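Local coordinates for sulfonate ABC transporter, periplasmic sulfonate-binding protein SsuA (PDB 3UIF), which probably binds sulfonates or related sulfate esters in the periplasm and delivers them to an ABC transporter for uptake, at residues A[98-103]-A[197-202]; A[266-271]-A[321-326]. All coordinates share one frame; numbering follows the deposited sequence.

Contact 1: A[98-103]-A[197-202]; sequences TSNSYL and DWKLMG
Thr98 and Ser99 meet Leu200 through two backbone hydrogen bonds. Thr98 N donates to Leu200 O at 2.7 Å, and Leu200 N donates to Ser99 O at 3.2 Å.

The apolar contacts centre on Leu200, whose CB is directed at 98-103. Thr98 CG2 lies 3.5 Å from Leu200 CB. The chi1 of -169° turns OG1 of Thr98 anti to the backbone N and leaves CG2 for this contact. Further out, the Leu200 CD2 methyl rests against Ser99 CB at 3.8 Å.

The polar side-chain contact is between Asn100 and Lys199, which run side by side in the same direction. Lys199 NZ makes a weak hydrogen bond to Asn100 OD1 at 3.0 Å. The stronger partner of the ammonium is Asp262, by a salt bridge; Asn100 OD1 is also bonded to Thr191, and its ND2 to Asp262.

The contact is mostly buried. It joins the approach to strand 102-106 of the five-stranded sheet to the loop entering strand 202-207 of the other sheet. This is consistent with the paired crossover segments that form the hinge between the two lobes of a periplasmic binding protein. Helix 130-140 touches Ser101 and Trp198, and helix 276-291 packs on Met201.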
ATOM      1  N   THR A  98      -2.757  -2.830   1.635  1.00 36.13           N
ATOM      2  CA  THR A  98      -2.267  -3.309   0.378  1.00 35.64           C
ATOM      3  C   THR A  98      -1.485  -4.640   0.491  1.00 36.20           C
ATOM      4  O   THR A  98      -1.707  -5.541  -0.320  1.00 36.05           O
ATOM      5  CB  THR A  98      -1.627  -2.155  -0.446  1.00 36.11           C
ATOM      6  OG1 THR A  98      -1.380  -2.588  -1.787  1.00 36.24           O
ATOM      7  CG2 THR A  98      -0.373  -1.607   0.179  1.00 36.38           C
ATOM      8  N   SER A  99      -0.646  -4.795   1.530  1.00 36.61           N
ATOM      9  CA  SER A  99       0.211  -5.980   1.649  1.00 36.42           C
ATOM     10  C   SER A  99       0.500  -6.448   3.070  1.00 37.00           C
ATOM     11  O   SER A  99       0.715  -5.630   3.977  1.00 37.17           O
ATOM     12  CB  SER A  99       1.571  -5.703   0.994  1.00 37.08           C
ATOM     13  OG  SER A  99       1.452  -4.793  -0.084  1.00 37.05           O
ATOM     14  N   ASN A 100       0.557  -7.763   3.255  1.00 37.30           N
ATOM     15  CA  ASN A 100       1.188  -8.321   4.437  1.00 37.68           C
ATOM     16  C   ASN A 100       2.716  -8.337   4.268  1.00 38.28           C
ATOM     17  O   ASN A 100       3.244  -8.135   3.160  1.00 38.37           O
ATOM     18  CB  ASN A 100       0.669  -9.740   4.734  1.00 37.95           C
ATOM     19  CG  ASN A 100      -0.791  -9.757   5.154  1.00 37.89           C
ATOM     20  OD1 ASN A 100      -1.158  -9.276   6.237  1.00 38.14           O
ATOM     21  ND2 ASN A 100      -1.637 -10.322   4.298  1.00 38.32           N
ATOM     22  N   SER A 101       3.426  -8.556   5.368  1.00 38.58           N
ATOM     23  CA  SER A 101       4.853  -8.832   5.304  1.00 39.58           C
ATOM     24  C   SER A 101       5.127 -10.177   5.915  1.00 40.06           C
ATOM     25  O   SER A 101       4.293 -10.704   6.643  1.00 40.02           O
ATOM     26  CB  SER A 101       5.658  -7.757   6.001  1.00 40.51           C
ATOM     27  OG  SER A 101       5.407  -6.512   5.395  1.00 40.94           O
ATOM     28  N   TYR A 102       6.295 -10.728   5.611  1.00 41.03           N
ATOM     29  CA  TYR A 102       6.586 -12.136   5.874  1.00 41.45           C
ATOM     30  C   TYR A 102       8.046 -12.317   6.266  1.00 42.39           C
ATOM     31  O   TYR A 102       8.934 -11.699   5.665  1.00 42.97           O
ATOM     32  CB  TYR A 102       6.308 -12.964   4.607  1.00 41.44           C
ATOM     33  CG  TYR A 102       4.902 -12.846   4.060  1.00 40.49           C
ATOM     34  CD1 TYR A 102       4.536 -11.813   3.194  1.00 39.90           C
ATOM     35  CD2 TYR A 102       3.933 -13.770   4.413  1.00 40.68           C
ATOM     36  CE1 TYR A 102       3.250 -11.707   2.708  1.00 39.23           C
ATOM     37  CE2 TYR A 102       2.636 -13.676   3.933  1.00 40.27           C
ATOM     38  CZ  TYR A 102       2.303 -12.650   3.077  1.00 39.38           C
ATOM     39  OH  TYR A 102       1.016 -12.612   2.615  1.00 39.05           O
ATOM     40  N   LEU A 103       8.291 -13.166   7.258  1.00 43.31           N
ATOM     41  CA  LEU A 103       9.644 -13.612   7.593  1.00 44.71           C
ATOM     42  C   LEU A 103       9.825 -15.022   7.080  1.00 45.52           C
ATOM     43  O   LEU A 103       9.036 -15.923   7.392  1.00 45.19           O
ATOM     44  CB  LEU A 103       9.901 -13.550   9.097  1.00 45.41           C
ATOM     45  CG  LEU A 103      11.329 -13.785   9.607  1.00 47.34           C
ATOM     46  CD1 LEU A 103      12.333 -12.764   9.084  1.00 47.27           C
ATOM     47  CD2 LEU A 103      11.342 -13.798  11.128  1.00 48.28           C
ATOM     48  N   ASP A 197      -2.639  -2.192  11.673  1.00 41.95           N
ATOM     49  CA  ASP A 197      -1.748  -1.085  11.284  1.00 41.61           C
ATOM     50  C   ASP A 197      -0.334  -1.470  10.813  1.00 41.45           C
ATOM     51  O   ASP A 197       0.369  -0.637  10.263  1.00 41.33           O
ATOM     52  CB  ASP A 197      -1.655  -0.024  12.391  1.00 42.82           C
ATOM     53  CG  ASP A 197      -1.265  -0.601  13.721  1.00 44.47           C
ATOM     54  OD1 ASP A 197      -0.180  -0.263  14.260  1.00 47.94           O
ATOM     55  OD2 ASP A 197      -2.058  -1.414  14.239  1.00 44.93           O
ATOM     56  N   TRP A 198       0.074  -2.717  11.027  1.00 41.75           N
ATOM     57  CA  TRP A 198       1.378  -3.187  10.546  1.00 41.57           C
ATOM     58  C   TRP A 198       1.363  -3.487   9.076  1.00 40.40           C
ATOM     59  O   TRP A 198       2.413  -3.671   8.460  1.00 40.62           O
ATOM     60  CB  TRP A 198       1.809  -4.437  11.278  1.00 42.83           C
ATOM     61  CG  TRP A 198       2.021  -4.272  12.759  1.00 44.37           C
ATOM     62  CD1 TRP A 198       1.386  -3.389  13.625  1.00 44.94           C
ATOM     63  CD2 TRP A 198       2.914  -5.064  13.610  1.00 45.70           C
ATOM     64  NE1 TRP A 198       1.828  -3.564  14.911  1.00 46.65           N
ATOM     65  CE2 TRP A 198       2.739  -4.555  14.971  1.00 46.84           C
ATOM     66  CE3 TRP A 198       3.818  -6.104  13.384  1.00 45.57           C
ATOM     67  CZ2 TRP A 198       3.443  -5.072  16.038  1.00 48.34           C
ATOM     68  CZ3 TRP A 198       4.514  -6.626  14.482  1.00 47.15           C
ATOM     69  CH2 TRP A 198       4.330  -6.118  15.772  1.00 48.65           C
ATOM     70  N   LYS A 199       0.169  -3.553   8.504  1.00 39.64           N
ATOM     71  CA  LYS A 199      -0.001  -3.791   7.091  1.00 38.96           C
ATOM     72  C   LYS A 199       0.263  -2.513   6.308  1.00 38.42           C
ATOM     73  O   LYS A 199       0.116  -1.413   6.841  1.00 38.62           O
ATOM     74  CB  LYS A 199      -1.420  -4.263   6.835  1.00 37.93           C
ATOM     75  CG  LYS A 199      -1.619  -5.759   6.971  1.00 38.91           C
ATOM     76  CD  LYS A 199      -3.081  -6.044   7.296  1.00 39.33           C
ATOM     77  CE  LYS A 199      -3.296  -7.497   7.670  1.00 38.08           C
ATOM     78  NZ  LYS A 199      -3.890  -8.130   6.474  1.00 37.65           N
ATOM     79  N   LEU A 200       0.638  -2.666   5.045  1.00 37.53           N
ATOM     80  CA  LEU A 200       0.883  -1.512   4.159  1.00 37.70           C
ATOM     81  C   LEU A 200      -0.417  -0.813   3.717  1.00 37.09           C
ATOM     82  O   LEU A 200      -1.457  -1.455   3.497  1.00 36.54           O
ATOM     83  CB  LEU A 200       1.723  -1.928   2.938  1.00 37.36           C
ATOM     84  CG  LEU A 200       3.238  -2.005   3.173  1.00 39.01           C
ATOM     85  CD1 LEU A 200       3.583  -2.430   4.598  1.00 38.76           C
ATOM     86  CD2 LEU A 200       3.925  -2.912   2.181  1.00 38.13           C
HETATM   87  N   MSE A 201      -0.343   0.508   3.601  1.00 37.13           N
HETATM   88  CA  MSE A 201      -1.525   1.323   3.285  1.00 36.93           C
HETATM   89  C   MSE A 201      -1.281   2.291   2.128  1.00 36.92           C
HETATM   90  O   MSE A 201      -0.304   2.158   1.385  1.00 36.91           O
HETATM   91  CB  MSE A 201      -1.966   2.025   4.565  1.00 37.33           C
HETATM   92  CG  MSE A 201      -2.350   1.009   5.638  1.00 37.63           C
HETATM   93 SE   MSE A 201      -3.574   1.837   6.945  1.00 37.75          SE
HETATM   94  CE  MSE A 201      -3.810   0.328   8.190  1.00 38.27           C
ATOM     95  N   GLY A 202      -2.182   3.260   1.971  1.00 36.57           N
ATOM     96  CA  GLY A 202      -2.138   4.240   0.893  1.00 36.69           C
ATOM     97  C   GLY A 202      -3.508   4.440   0.280  1.00 36.01           C
ATOM     98  O   GLY A 202      -4.543   4.180   0.901  1.00 36.08           O
TER

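Contact 2: A[266-271]-A[321-326]; sequences WRQRWS and GFWTPN
Arg267 lies across one face of the Phe322 ring. From CB the chain runs out with CG anti to the backbone N (chi1 -168°), which carries it over the ring. CG is 3.4 Å from Phe322 CE1. CD makes a CH-pi contact with the same face, 3.6 Å from the Phe322 ring centroid. NE follows above Phe322 CZ. A bend at chi3 (-70°) then lays the guanidinium flat on the ring, the planes only 2° apart. CZ sits 3.8 Å from the Phe322 centroid, a cation-pi contact. At the tip, NH2 lies near Phe322 CE2, and NH1 bonds to Phe322 O at 2.9 Å, on a lone pair and in the plane of both groups. Stack and bond together fix the rotation of the guanidinium. With an alanine in place of Arg267, Phe322 O would probably lose its guanidinium donor and the ring face its cover.

Trp323 is held between Phe322 CD1 over one face and Ser271 CA over the other. Its NE1 gives a hydrogen bond to Arg267 O at 2.8 Å. Trp270 N reaches that same oxygen from the opposite face of the carbonyl plane.

The Gln268 amide grips the backbone of Thr324 twice. OE1 accepts from Thr324 N at 3.2 Å, and NE2 donates to Thr324 O at 3.0 Å.

The indole packs on Val229 of helix 215-233, and Phe322 on Ala233. The arrangement is a cation-pi stack beside a two-point side-chain amide to backbone pairing. It joins the loop after helix 308-316 to the 3-10 turn 268-270 and its flanking residues in this periplasmic binding protein.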
ATOM      1  N   TRP A 266     -11.602 -10.282   3.145  1.00 39.22           N
ATOM      2  CA  TRP A 266     -11.494  -9.760   1.794  1.00 39.22           C
ATOM      3  C   TRP A 266     -12.061  -8.361   1.643  1.00 38.70           C
ATOM      4  O   TRP A 266     -11.414  -7.479   1.069  1.00 37.80           O
ATOM      5  CB  TRP A 266     -12.162 -10.720   0.810  1.00 40.29           C
ATOM      6  CG  TRP A 266     -12.286 -10.113  -0.552  1.00 40.05           C
ATOM      7  CD1 TRP A 266     -13.443  -9.676  -1.185  1.00 40.80           C
ATOM      8  CD2 TRP A 266     -11.196  -9.775  -1.466  1.00 39.38           C
ATOM      9  NE1 TRP A 266     -13.155  -9.149  -2.415  1.00 40.51           N
ATOM     10  CE2 TRP A 266     -11.825  -9.169  -2.643  1.00 39.76           C
ATOM     11  CE3 TRP A 266      -9.811  -9.939  -1.445  1.00 38.68           C
ATOM     12  CZ2 TRP A 266     -11.089  -8.747  -3.728  1.00 39.39           C
ATOM     13  CZ3 TRP A 266      -9.077  -9.514  -2.549  1.00 38.34           C
ATOM     14  CH2 TRP A 266      -9.708  -8.932  -3.664  1.00 38.86           C
ATOM     15  N   ARG A 267     -13.269  -8.156   2.165  1.00 39.26           N
ATOM     16  CA  ARG A 267     -13.914  -6.859   2.161  1.00 39.15           C
ATOM     17  C   ARG A 267     -13.147  -5.823   2.975  1.00 38.27           C
ATOM     18  O   ARG A 267     -12.938  -4.694   2.532  1.00 37.53           O
ATOM     19  CB  ARG A 267     -15.336  -6.987   2.689  1.00 40.36           C
ATOM     20  CG  ARG A 267     -16.190  -5.745   2.459  1.00 40.15           C
ATOM     21  CD  ARG A 267     -17.454  -5.758   3.303  1.00 41.11           C
ATOM     22  NE  ARG A 267     -18.389  -6.778   2.848  1.00 42.39           N
ATOM     23  CZ  ARG A 267     -19.670  -6.845   3.220  1.00 43.63           C
ATOM     24  NH1 ARG A 267     -20.170  -5.934   4.055  1.00 44.10           N
ATOM     25  NH2 ARG A 267     -20.454  -7.821   2.754  1.00 43.28           N
ATOM     26  N   GLN A 268     -12.731  -6.206   4.169  1.00 38.39           N
ATOM     27  CA  GLN A 268     -11.991  -5.305   5.045  1.00 37.82           C
ATOM     28  C   GLN A 268     -10.635  -4.848   4.477  1.00 37.01           C
ATOM     29  O   GLN A 268     -10.159  -3.754   4.793  1.00 37.18           O
ATOM     30  CB  GLN A 268     -11.838  -5.922   6.439  1.00 38.78           C
ATOM     31  CG  GLN A 268     -13.130  -6.003   7.235  1.00 39.42           C
ATOM     32  CD  GLN A 268     -13.699  -4.630   7.574  1.00 39.49           C
ATOM     33  OE1 GLN A 268     -14.759  -4.233   7.063  1.00 39.98           O
ATOM     34  NE2 GLN A 268     -12.996  -3.892   8.427  1.00 38.91           N
ATOM     35  N   ARG A 269     -10.036  -5.659   3.610  1.00 36.59           N
ATOM     36  CA  ARG A 269      -8.793  -5.284   2.948  1.00 36.35           C
ATOM     37  C   ARG A 269      -8.946  -4.040   2.064  1.00 35.78           C
ATOM     38  O   ARG A 269      -7.956  -3.392   1.719  1.00 35.60           O
ATOM     39  CB  ARG A 269      -8.227  -6.455   2.137  1.00 36.41           C
ATOM     40  CG  ARG A 269      -7.729  -7.634   2.969  1.00 36.65           C
ATOM     41  CD  ARG A 269      -6.480  -7.342   3.788  1.00 36.40           C
ATOM     42  NE  ARG A 269      -5.343  -7.004   2.937  1.00 36.50           N
ATOM     43  CZ  ARG A 269      -4.480  -7.880   2.412  1.00 36.38           C
ATOM     44  NH1 ARG A 269      -4.592  -9.185   2.643  1.00 36.67           N
ATOM     45  NH2 ARG A 269      -3.487  -7.440   1.660  1.00 36.23           N
ATOM     46  N   TRP A 270     -10.187  -3.714   1.722  1.00 35.91           N
ATOM     47  CA  TRP A 270     -10.495  -2.643   0.804  1.00 36.05           C
ATOM     48  C   TRP A 270     -11.067  -1.446   1.513  1.00 36.18           C
ATOM     49  O   TRP A 270     -11.481  -0.483   0.879  1.00 36.38           O
ATOM     50  CB  TRP A 270     -11.473  -3.162  -0.253  1.00 36.78           C
ATOM     51  CG  TRP A 270     -10.846  -4.139  -1.227  1.00 36.74           C
ATOM     52  CD1 TRP A 270     -10.810  -5.530  -1.138  1.00 37.08           C
ATOM     53  CD2 TRP A 270     -10.125  -3.826  -2.465  1.00 36.59           C
ATOM     54  NE1 TRP A 270     -10.144  -6.080  -2.195  1.00 37.19           N
ATOM     55  CE2 TRP A 270      -9.702  -5.124  -3.031  1.00 36.99           C
ATOM     56  CE3 TRP A 270      -9.796  -2.647  -3.145  1.00 36.36           C
ATOM     57  CZ2 TRP A 270      -8.983  -5.209  -4.229  1.00 37.01           C
ATOM     58  CZ3 TRP A 270      -9.077  -2.754  -4.345  1.00 36.35           C
ATOM     59  CH2 TRP A 270      -8.685  -4.004  -4.875  1.00 36.70           C
ATOM     60  N   SER A 271     -11.083  -1.487   2.843  1.00 36.47           N
ATOM     61  CA  SER A 271     -11.744  -0.470   3.649  1.00 36.85           C
ATOM     62  C   SER A 271     -11.175   0.936   3.451  1.00 36.62           C
ATOM     63  O   SER A 271      -9.969   1.133   3.459  1.00 36.41           O
ATOM     64  CB  SER A 271     -11.714  -0.860   5.127  1.00 37.59           C
ATOM     65  OG  SER A 271     -12.250   0.167   5.936  1.00 38.07           O
ATOM     66  N   GLY A 321     -22.675   1.162   6.589  1.00 47.43           N
ATOM     67  CA  GLY A 321     -22.421  -0.059   7.358  1.00 47.52           C
ATOM     68  C   GLY A 321     -21.736  -1.206   6.621  1.00 46.02           C
ATOM     69  O   GLY A 321     -21.722  -2.340   7.103  1.00 46.14           O
ATOM     70  N   PHE A 322     -21.159  -0.925   5.457  1.00 45.08           N
ATOM     71  CA  PHE A 322     -20.589  -1.969   4.612  1.00 43.44           C
ATOM     72  C   PHE A 322     -19.179  -2.387   5.098  1.00 42.29           C
ATOM     73  O   PHE A 322     -18.834  -3.567   5.051  1.00 42.45           O
ATOM     74  CB  PHE A 322     -20.618  -1.526   3.131  1.00 42.95           C
ATOM     75  CG  PHE A 322     -20.060  -2.547   2.183  1.00 42.43           C
ATOM     76  CD1 PHE A 322     -18.716  -2.474   1.762  1.00 40.77           C
ATOM     77  CD2 PHE A 322     -20.853  -3.599   1.731  1.00 43.41           C
ATOM     78  CE1 PHE A 322     -18.196  -3.429   0.907  1.00 40.62           C
ATOM     79  CE2 PHE A 322     -20.337  -4.552   0.874  1.00 43.06           C
ATOM     80  CZ  PHE A 322     -19.010  -4.471   0.461  1.00 41.82           C
ATOM     81  N   TRP A 323     -18.388  -1.413   5.568  1.00 42.19           N
ATOM     82  CA  TRP A 323     -17.128  -1.655   6.280  1.00 41.23           C
ATOM     83  C   TRP A 323     -17.286  -1.432   7.772  1.00 42.63           C
ATOM     84  O   TRP A 323     -18.244  -0.786   8.205  1.00 43.63           O
ATOM     85  CB  TRP A 323     -16.035  -0.761   5.711  1.00 40.42           C
ATOM     86  CG  TRP A 323     -15.569  -1.197   4.340  1.00 39.48           C
ATOM     87  CD1 TRP A 323     -14.737  -2.267   4.037  1.00 39.03           C
ATOM     88  CD2 TRP A 323     -15.925  -0.616   3.042  1.00 39.28           C
ATOM     89  NE1 TRP A 323     -14.547  -2.375   2.688  1.00 38.46           N
ATOM     90  CE2 TRP A 323     -15.233  -1.419   2.032  1.00 38.65           C
ATOM     91  CE3 TRP A 323     -16.721   0.453   2.626  1.00 39.75           C
ATOM     92  CZ2 TRP A 323     -15.330  -1.138   0.672  1.00 38.56           C
ATOM     93  CZ3 TRP A 323     -16.814   0.724   1.260  1.00 39.48           C
ATOM     94  CH2 TRP A 323     -16.137  -0.051   0.307  1.00 38.93           C
ATOM     95  N   THR A 324     -16.375  -1.978   8.581  1.00 42.58           N
ATOM     96  CA  THR A 324     -16.399  -1.765  10.042  1.00 43.49           C
ATOM     97  C   THR A 324     -15.086  -1.140  10.501  1.00 43.02           C
ATOM     98  O   THR A 324     -14.045  -1.593  10.071  1.00 41.91           O
ATOM     99  CB  THR A 324     -16.590  -3.078  10.839  1.00 44.68           C
ATOM    100  OG1 THR A 324     -15.440  -3.929  10.674  1.00 44.14           O
ATOM    101  CG2 THR A 324     -17.853  -3.826  10.424  1.00 45.51           C
ATOM    102  N   PRO A 325     -15.126  -0.115  11.385  1.00 43.81           N
ATOM    103  CA  PRO A 325     -13.888   0.522  11.843  1.00 43.46           C
ATOM    104  C   PRO A 325     -13.080  -0.397  12.763  1.00 43.76           C
ATOM    105  O   PRO A 325     -13.670  -1.119  13.557  1.00 45.01           O
ATOM    106  CB  PRO A 325     -14.393   1.749  12.616  1.00 44.75           C
ATOM    107  CG  PRO A 325     -15.736   1.369  13.108  1.00 46.04           C
ATOM    108  CD  PRO A 325     -16.313   0.442  12.079  1.00 45.36           C
ATOM    109  N   ASN A 326     -11.748  -0.392  12.634  1.00 44.52           N
ATOM    110  CA  ASN A 326     -10.873  -1.163  13.531  1.00 43.71           C
ATOM    111  C   ASN A 326     -10.413  -0.297  14.697  1.00 46.15           C
ATOM    112  O   ASN A 326     -10.152   0.899  14.527  1.00 46.40           O
ATOM    113  CB  ASN A 326      -9.627  -1.676  12.807  1.00 44.00           C
ATOM    114  CG  ASN A 326      -9.936  -2.416  11.517  1.00 42.01           C
ATOM    115  OD1 ASN A 326     -10.653  -3.411  11.502  1.00 41.82           O
ATOM    116  ND2 ASN A 326      -9.346  -1.952  10.422  1.00 41.07           N
TER

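Contact 1 and contact 2 have centres 16 Å apart and follow one another along the chain. Arg269 joins them. It leaves the 3-10 turn of contact 2 with its CB directed away from 321-326. Its NE bonds to Thr97 O, just before 98-103, and NH2 lies 3.3 Å from Thr98 O in a weak hydrogen bond. NH1 makes a salt bridge to Asp262, which also pairs with Lys199, while NH2 pairs with Glu258. The two contacts thus share a charge network, with Asp262 as the common acid. Bound glycerol lies about 4 Å from the Thr98 side chain and likewise from that of Trp270, and Arg269 O bonds to glycerol. It probably came from crystallisation but may mark a pocket.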